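Local coordinates for possible atls1-like light-inducible protein (Prochlorococcus marinus, PDB 2XCZ) that is of unknown function but belongs to the macrophage migration inhibitory factor family and assembles as a trimer of alpha/beta subunits, at residues I65-S77 against Y96-G108. Residues are numbered along the deposited sequence; the frame is centred on the assembly and turned at random.
Sequences IGALDGSRTQEVS and YIGFEDVPARLWG
Gly66 and Asp101 meet where the loop 65-71 passes the end of strand 96-101, their CA atoms 5.4 Å apart. Further along, helix 72-77 packs over the strand. Its axis approaches to 10.4 Å and runs at 142° to the strand, closer to antiparallel than to perpendicular. The one direct hydrogen bond between the segments runs from Gly66 N to Asp101 OD1, at 3.0 Å. The N-H comes from above the carboxylate plane, 54° out of it. Asp101 reaches the loop because its CG stands anti to the backbone N (chi1 176°). A water extends this grip: it accepts from Leu68 N and donates to Asp101 OD2 and, weakly, to Asp69 OD1. These two carboxylate oxygens, Asp69 OD1 and Asp101 OD2, are 4.7 Å apart, and the bridging water may ease their repulsion.

The contact belongs to the beta-alpha-beta unit of strand 58-64, helix 72-88 and strand 95-101, part of the MIF fold. The Phe99 ring lies between helix and strand. Thr73 CB lies over one face, 4.0 Å from the centroid of the Phe99 ring and almost on its normal, a CH-pi contact. Ile97 CG2 lies over the opposite face, offset toward the rim. Val76 CG1 comes to the ring edge in plane, 3.6 Å from Phe99 CE1. Ser77 rests on the CD1 end of Ile97. Thr73 OG1 and Ser77 OG bond Arg105 O and Ser112 O of a neighbouring subunit.

At the other end, Ile65 CA makes a CH...O contact with Val102 O at 3.4 Å. Ile65 CG1 crosses the indole obliquely, 3.6 Å from Trp107 CE3, and its CD1 reaches Ala104. A bound di(hydroxyethyl)ether, probably from the crystallisation liquor, accepts a hydrogen bond from Ile65 N beside this tryptophan.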
ATOM      1  N   ILE A  65      15.733  -3.057   2.322  1.00 11.11           N
ATOM      2  CA  ILE A  65      16.696  -2.475   3.237  1.00 10.99           C
ATOM      3  C   ILE A  65      17.978  -2.315   2.421  1.00 11.29           C
ATOM      4  O   ILE A  65      18.702  -3.283   2.165  1.00 11.42           O
ATOM      5  CB  ILE A  65      16.920  -3.340   4.507  1.00 10.74           C
ATOM      6  CG1 ILE A  65      15.638  -3.443   5.339  1.00 11.33           C
ATOM      7  CG2 ILE A  65      18.041  -2.730   5.366  1.00 12.24           C
ATOM      8  CD1 ILE A  65      15.711  -4.496   6.442  1.00 11.32           C
ATOM      9  N   GLY A  66      18.232  -1.084   2.005  1.00 11.25           N
ATOM     10  CA  GLY A  66      19.298  -0.776   1.070  1.00 12.68           C
ATOM     11  C   GLY A  66      19.136  -1.493  -0.262  1.00 13.28           C
ATOM     12  O   GLY A  66      18.029  -1.917  -0.626  1.00 13.60           O
ATOM     13  N   ALA A  67      20.250  -1.597  -0.987  1.00 13.11           N
ATOM     14  CA  ALA A  67      20.344  -2.300  -2.272  1.00 13.81           C
ATOM     15  C   ALA A  67      19.661  -1.558  -3.425  1.00 13.43           C
ATOM     16  O   ALA A  67      19.438  -2.136  -4.490  1.00 13.93           O
ATOM     17  CB  ALA A  67      19.831  -3.735  -2.158  1.00 13.58           C
ATOM     18  N   LEU A  68      19.347  -0.286  -3.202  1.00 13.34           N
ATOM     19  CA  LEU A  68      18.674   0.526  -4.212  1.00 13.32           C
ATOM     20  C   LEU A  68      19.520   1.743  -4.588  1.00 13.67           C
ATOM     21  O   LEU A  68      18.996   2.809  -4.901  1.00 14.32           O
ATOM     22  CB  LEU A  68      17.265   0.946  -3.721  1.00 12.89           C
ATOM     23  CG  LEU A  68      16.289  -0.216  -3.468  1.00 12.49           C
ATOM     24  CD1 LEU A  68      15.010   0.291  -2.828  1.00 11.71           C
ATOM     25  CD2 LEU A  68      15.977  -0.954  -4.776  1.00 11.98           C
ATOM     26  N   ASP A  69      20.836   1.558  -4.581  1.00 14.31           N
ATOM     27  CA  ASP A  69      21.772   2.630  -4.891  1.00 13.91           C
ATOM     28  C   ASP A  69      22.103   2.712  -6.384  1.00 14.15           C
ATOM     29  O   ASP A  69      22.012   1.716  -7.119  1.00 14.52           O
ATOM     30  CB  ASP A  69      23.060   2.434  -4.081  1.00 14.23           C
ATOM     31  CG  ASP A  69      22.789   2.202  -2.589  1.00 14.05           C
ATOM     32  OD1 ASP A  69      22.165   3.067  -1.945  1.00 14.13           O
ATOM     33  OD2 ASP A  69      23.245   1.167  -2.050  1.00 16.52           O
ATOM     34  N   GLY A  70      22.498   3.912  -6.810  1.00 14.52           N
ATOM     35  CA  GLY A  70      22.955   4.156  -8.175  1.00 14.53           C
ATOM     36  C   GLY A  70      21.904   3.751  -9.182  1.00 14.59           C
ATOM     37  O   GLY A  70      20.768   4.213  -9.113  1.00 14.74           O
ATOM     38  N   SER A  71      22.281   2.850 -10.080  1.00 14.77           N
ATOM     39  CA  SER A  71      21.414   2.439 -11.191  1.00 15.70           C
ATOM     40  C   SER A  71      20.357   1.399 -10.812  1.00 15.35           C
ATOM     41  O   SER A  71      19.545   0.997 -11.647  1.00 15.11           O
ATOM     42  CB  SER A  71      22.268   1.901 -12.340  1.00 15.32           C
ATOM     43  OG  SER A  71      22.981   0.746 -11.936  1.00 19.16           O
ATOM     44  N   ARG A  72      20.357   0.971  -9.553  1.00 14.83           N
ATOM     45  CA  ARG A  72      19.493  -0.124  -9.124  1.00 14.48           C
ATOM     46  C   ARG A  72      17.996   0.091  -9.355  1.00 13.90           C
ATOM     47  O   ARG A  72      17.314  -0.834  -9.811  1.00 13.38           O
ATOM     48  CB  ARG A  72      19.763  -0.475  -7.657  1.00 15.48           C
ATOM     49  CG  ARG A  72      20.958  -1.384  -7.454  1.00 16.33           C
ATOM     50  CD  ARG A  72      20.540  -2.833  -7.617  1.00 15.48           C
ATOM     51  NE  ARG A  72      21.682  -3.738  -7.498  1.00 17.36           N
ATOM     52  CZ  ARG A  72      22.131  -4.256  -6.359  1.00 18.39           C
ATOM     53  NH1 ARG A  72      21.537  -3.986  -5.201  1.00 18.48           N
ATOM     54  NH2 ARG A  72      23.181  -5.062  -6.380  1.00 19.00           N
ATOM     55  N   THR A  73      17.484   1.287  -9.057  1.00 13.69           N
ATOM     56  CA  THR A  73      16.043   1.513  -9.263  1.00 13.66           C
ATOM     57  C   THR A  73      15.697   1.458 -10.748  1.00 13.97           C
ATOM     58  O   THR A  73      14.651   0.923 -11.105  1.00 13.74           O
ATOM     59  CB  THR A  73      15.481   2.807  -8.597  1.00 13.82           C
ATOM     60  OG1 THR A  73      16.140   3.955  -9.143  1.00 13.68           O
ATOM     61  CG2 THR A  73      15.654   2.770  -7.078  1.00 14.54           C
ATOM     62  N   GLN A  74      16.585   1.953 -11.619  1.00 14.83           N
ATOM     63  CA  GLN A  74      16.393   1.759 -13.070  1.00 15.47           C
ATOM     64  C   GLN A  74      16.395   0.275 -13.474  1.00 14.85           C
ATOM     65  O   GLN A  74      15.529  -0.177 -14.234  1.00 14.69           O
ATOM     66  CB  GLN A  74      17.413   2.559 -13.908  1.00 16.62           C
ATOM     67  CG  GLN A  74      17.011   4.018 -14.134  1.00 21.35           C
ATOM     68  CD  GLN A  74      17.956   4.805 -15.062  1.00 26.48           C
ATOM     69  OE1 GLN A  74      18.877   4.251 -15.674  1.00 28.97           O
ATOM     70  NE2 GLN A  74      17.719   6.116 -15.158  1.00 29.89           N
ATOM     71  N   GLU A  75      17.367  -0.479 -12.966  1.00 14.67           N
ATOM     72  CA  GLU A  75      17.488  -1.888 -13.283  1.00 14.77           C
ATOM     73  C   GLU A  75      16.313  -2.701 -12.760  1.00 13.67           C
ATOM     74  O   GLU A  75      15.850  -3.621 -13.434  1.00 13.67           O
ATOM     75  CB  GLU A  75      18.805  -2.453 -12.725  1.00 15.05           C
ATOM     76  CG  GLU A  75      20.037  -1.862 -13.402  1.00 19.04           C
ATOM     77  CD  GLU A  75      21.326  -2.140 -12.649  1.00 24.21           C
ATOM     78  OE1 GLU A  75      21.311  -2.941 -11.691  1.00 27.66           O
ATOM     79  OE2 GLU A  75      22.366  -1.553 -13.019  1.00 28.05           O
ATOM     80  N   VAL A  76      15.843  -2.371 -11.557  1.00 13.15           N
ATOM     81  CA  VAL A  76      14.674  -3.057 -10.998  1.00 12.73           C
ATOM     82  C   VAL A  76      13.439  -2.731 -11.846  1.00 12.38           C
ATOM     83  O   VAL A  76      12.643  -3.613 -12.182  1.00 12.70           O
ATOM     84  CB  VAL A  76      14.434  -2.719  -9.499  1.00 12.49           C
ATOM     85  CG1 VAL A  76      13.110  -3.309  -9.015  1.00 12.41           C
ATOM     86  CG2 VAL A  76      15.594  -3.239  -8.623  1.00 12.19           C
ATOM     87  N   SER A  77      13.306  -1.474 -12.243  1.00 12.25           N
ATOM     88  CA  SER A  77      12.171  -1.091 -13.071  1.00 12.23           C
ATOM     89  C   SER A  77      12.194  -1.843 -14.409  1.00 12.56           C
ATOM     90  O   SER A  77      11.166  -2.320 -14.876  1.00 12.05           O
ATOM     91  CB  SER A  77      12.146   0.420 -13.289  1.00 12.49           C
ATOM     92  OG  SER A  77      11.052   0.772 -14.107  1.00 13.52           O
ATOM     93  N   TYR A  96       3.563   1.864 -13.099  1.00  8.91           N
ATOM     94  CA  TYR A  96       4.268   2.720 -12.142  1.00  8.70           C
ATOM     95  C   TYR A  96       4.838   1.861 -11.026  1.00  8.59           C
ATOM     96  O   TYR A  96       4.212   0.885 -10.602  1.00  7.85           O
ATOM     97  CB  TYR A  96       3.303   3.721 -11.510  1.00  8.55           C
ATOM     98  CG  TYR A  96       3.147   5.045 -12.221  1.00  9.55           C
ATOM     99  CD1 TYR A  96       3.956   5.393 -13.296  1.00 10.05           C
ATOM    100  CD2 TYR A  96       2.233   5.986 -11.755  1.00  8.84           C
ATOM    101  CE1 TYR A  96       3.832   6.640 -13.922  1.00  9.20           C
ATOM    102  CE2 TYR A  96       2.093   7.221 -12.379  1.00 10.37           C
ATOM    103  CZ  TYR A  96       2.900   7.543 -13.450  1.00 11.03           C
ATOM    104  OH  TYR A  96       2.791   8.777 -14.067  1.00  9.75           O
ATOM    105  N   ILE A  97       6.019   2.244 -10.549  1.00  8.63           N
ATOM    106  CA  ILE A  97       6.650   1.587  -9.417  1.00  7.91           C
ATOM    107  C   ILE A  97       7.041   2.611  -8.374  1.00  7.99           C
ATOM    108  O   ILE A  97       7.812   3.552  -8.673  1.00  8.67           O
ATOM    109  CB  ILE A  97       7.903   0.757  -9.825  1.00  7.88           C
ATOM    110  CG1 ILE A  97       7.571  -0.237 -10.955  1.00  8.07           C
ATOM    111  CG2 ILE A  97       8.458   0.017  -8.613  1.00  7.61           C
ATOM    112  CD1 ILE A  97       8.821  -0.836 -11.599  1.00  9.03           C
ATOM    113  N   GLY A  98       6.549   2.429  -7.147  1.00  7.79           N
ATOM    114  CA  GLY A  98       7.011   3.267  -6.020  1.00  8.25           C
ATOM    115  C   GLY A  98       8.076   2.525  -5.233  1.00  8.63           C
ATOM    116  O   GLY A  98       7.810   1.436  -4.691  1.00  9.33           O
ATOM    117  N   PHE A  99       9.271   3.118  -5.148  1.00  8.82           N
ATOM    118  CA  PHE A  99      10.397   2.518  -4.411  1.00  9.47           C
ATOM    119  C   PHE A  99      10.581   3.155  -3.033  1.00 10.45           C
ATOM    120  O   PHE A  99      10.377   4.362  -2.875  1.00 10.59           O
ATOM    121  CB  PHE A  99      11.720   2.742  -5.173  1.00  9.75           C
ATOM    122  CG  PHE A  99      11.858   1.934  -6.428  1.00  7.89           C
ATOM    123  CD1 PHE A  99      12.447   0.665  -6.397  1.00  9.16           C
ATOM    124  CD2 PHE A  99      11.422   2.445  -7.647  1.00 10.12           C
ATOM    125  CE1 PHE A  99      12.594  -0.067  -7.550  1.00 10.03           C
ATOM    126  CE2 PHE A  99      11.565   1.721  -8.828  1.00  9.92           C
ATOM    127  CZ  PHE A  99      12.141   0.448  -8.789  1.00 10.54           C
ATOM    128  N   GLU A 100      11.029   2.360  -2.061  1.00 11.42           N
ATOM    129  CA  GLU A 100      11.428   2.886  -0.754  1.00 12.30           C
ATOM    130  C   GLU A 100      12.641   2.094  -0.251  1.00 12.03           C
ATOM    131  O   GLU A 100      12.641   0.863  -0.273  1.00 10.76           O
ATOM    132  CB  GLU A 100      10.270   2.769   0.240  1.00 13.05           C
ATOM    133  CG  GLU A 100      10.556   3.353   1.621  1.00 17.04           C
ATOM    134  CD  GLU A 100       9.311   3.402   2.494  1.00 21.20           C
ATOM    135  OE1 GLU A 100       8.760   2.331   2.835  1.00 19.21           O
ATOM    136  OE2 GLU A 100       8.872   4.522   2.835  1.00 26.31           O
ATOM    137  N   ASP A 101      13.694   2.815   0.135  1.00 11.92           N
ATOM    138  CA  ASP A 101      14.817   2.230   0.856  1.00 12.33           C
ATOM    139  C   ASP A 101      14.480   2.397   2.340  1.00 12.16           C
ATOM    140  O   ASP A 101      14.482   3.514   2.884  1.00 12.09           O
ATOM    141  CB  ASP A 101      16.122   2.947   0.459  1.00 12.72           C
ATOM    142  CG  ASP A 101      17.338   2.461   1.241  1.00 14.21           C
ATOM    143  OD1 ASP A 101      17.190   1.678   2.211  1.00 14.46           O
ATOM    144  OD2 ASP A 101      18.459   2.888   0.888  1.00 16.40           O
ATOM    145  N   VAL A 102      14.148   1.281   2.987  1.00 11.51           N
ATOM    146  CA  VAL A 102      13.602   1.289   4.346  1.00 11.88           C
ATOM    147  C   VAL A 102      14.718   1.039   5.357  1.00 11.92           C
ATOM    148  O   VAL A 102      15.478   0.081   5.189  1.00 11.65           O
ATOM    149  CB  VAL A 102      12.546   0.175   4.526  1.00 11.57           C
ATOM    150  CG1 VAL A 102      11.922   0.256   5.924  1.00 11.11           C
ATOM    151  CG2 VAL A 102      11.458   0.282   3.461  1.00 13.18           C
ATOM    152  N   PRO A 103      14.834   1.903   6.389  1.00 12.27           N
ATOM    153  CA  PRO A 103      15.804   1.588   7.438  1.00 12.25           C
ATOM    154  C   PRO A 103      15.435   0.283   8.118  1.00 12.27           C
ATOM    155  O   PRO A 103      14.241  -0.013   8.298  1.00 11.94           O
ATOM    156  CB  PRO A 103      15.672   2.773   8.408  1.00 12.15           C
ATOM    157  CG  PRO A 103      15.140   3.874   7.568  1.00 13.67           C
ATOM    158  CD  PRO A 103      14.173   3.191   6.645  1.00 12.46           C
ATOM    159  N   ALA A 104      16.448  -0.511   8.468  1.00 12.11           N
ATOM    160  CA  ALA A 104      16.226  -1.831   9.058  1.00 12.02           C
ATOM    161  C   ALA A 104      15.332  -1.789  10.305  1.00 11.29           C
ATOM    162  O   ALA A 104      14.472  -2.659  10.495  1.00 10.43           O
ATOM    163  CB  ALA A 104      17.557  -2.511   9.350  1.00 12.19           C
ATOM    164  N   ARG A 105      15.496  -0.767  11.138  1.00 11.36           N
ATOM    165  CA  ARG A 105      14.655  -0.639  12.341  1.00 11.98           C
ATOM    166  C   ARG A 105      13.174  -0.334  12.049  1.00 11.34           C
ATOM    167  O   ARG A 105      12.322  -0.458  12.945  1.00 11.72           O
ATOM    168  CB  ARG A 105      15.231   0.397  13.310  1.00 11.85           C
ATOM    169  CG  ARG A 105      15.269   1.824  12.807  1.00 15.69           C
ATOM    170  CD  ARG A 105      15.670   2.776  13.947  1.00 19.68           C
ATOM    171  NE  ARG A 105      14.680   2.787  15.036  1.00 23.15           N
ATOM    172  CZ  ARG A 105      13.592   3.557  15.057  1.00 24.59           C
ATOM    173  NH1 ARG A 105      13.336   4.395  14.059  1.00 23.39           N
ATOM    174  NH2 ARG A 105      12.763   3.494  16.087  1.00 25.12           N
ATOM    175  N   LEU A 106      12.876   0.022  10.800  1.00 11.24           N
ATOM    176  CA  LEU A 106      11.492   0.246  10.341  1.00 10.46           C
ATOM    177  C   LEU A 106      10.936  -0.946   9.549  1.00 10.08           C
ATOM    178  O   LEU A 106       9.909  -0.832   8.874  1.00 10.16           O
ATOM    179  CB  LEU A 106      11.377   1.537   9.517  1.00 10.86           C
ATOM    180  CG  LEU A 106      11.764   2.836  10.244  1.00 11.24           C
ATOM    181  CD1 LEU A 106      11.565   4.051   9.367  1.00 14.41           C
ATOM    182  CD2 LEU A 106      10.985   2.952  11.548  1.00 11.53           C
ATOM    183  N   TRP A 107      11.616  -2.088   9.653  1.00  9.77           N
ATOM    184  CA  TRP A 107      11.222  -3.285   8.943  1.00  9.32           C
ATOM    185  C   TRP A 107      11.025  -4.413   9.954  1.00  9.81           C
ATOM    186  O   TRP A 107      11.994  -4.985  10.464  1.00 10.14           O
ATOM    187  CB  TRP A 107      12.276  -3.670   7.890  1.00  9.02           C
ATOM    188  CG  TRP A 107      11.759  -4.664   6.862  1.00  9.09           C
ATOM    189  CD1 TRP A 107      11.176  -5.883   7.106  1.00  8.59           C
ATOM    190  CD2 TRP A 107      11.746  -4.491   5.445  1.00  8.36           C
ATOM    191  NE1 TRP A 107      10.808  -6.478   5.920  1.00  8.68           N
ATOM    192  CE2 TRP A 107      11.148  -5.646   4.886  1.00  8.93           C
ATOM    193  CE3 TRP A 107      12.166  -3.467   4.591  1.00  8.11           C
ATOM    194  CZ2 TRP A 107      10.986  -5.818   3.506  1.00 10.03           C
ATOM    195  CZ3 TRP A 107      12.011  -3.631   3.216  1.00 10.32           C
ATOM    196  CH2 TRP A 107      11.413  -4.803   2.687  1.00  9.87           C
ATOM    197  N   GLY A 108       9.766  -4.741  10.218  1.00  9.30           N
ATOM    198  CA  GLY A 108       9.443  -5.801  11.168  1.00  9.53           C
ATOM    199  C   GLY A 108       9.439  -7.173  10.544  1.00 10.46           C
ATOM    200  O   GLY A 108       9.060  -7.344   9.388  1.00 10.11           O
TER
HETATM  201  O   HOH W   1      19.790   1.830  -1.257  1.00 16.62           O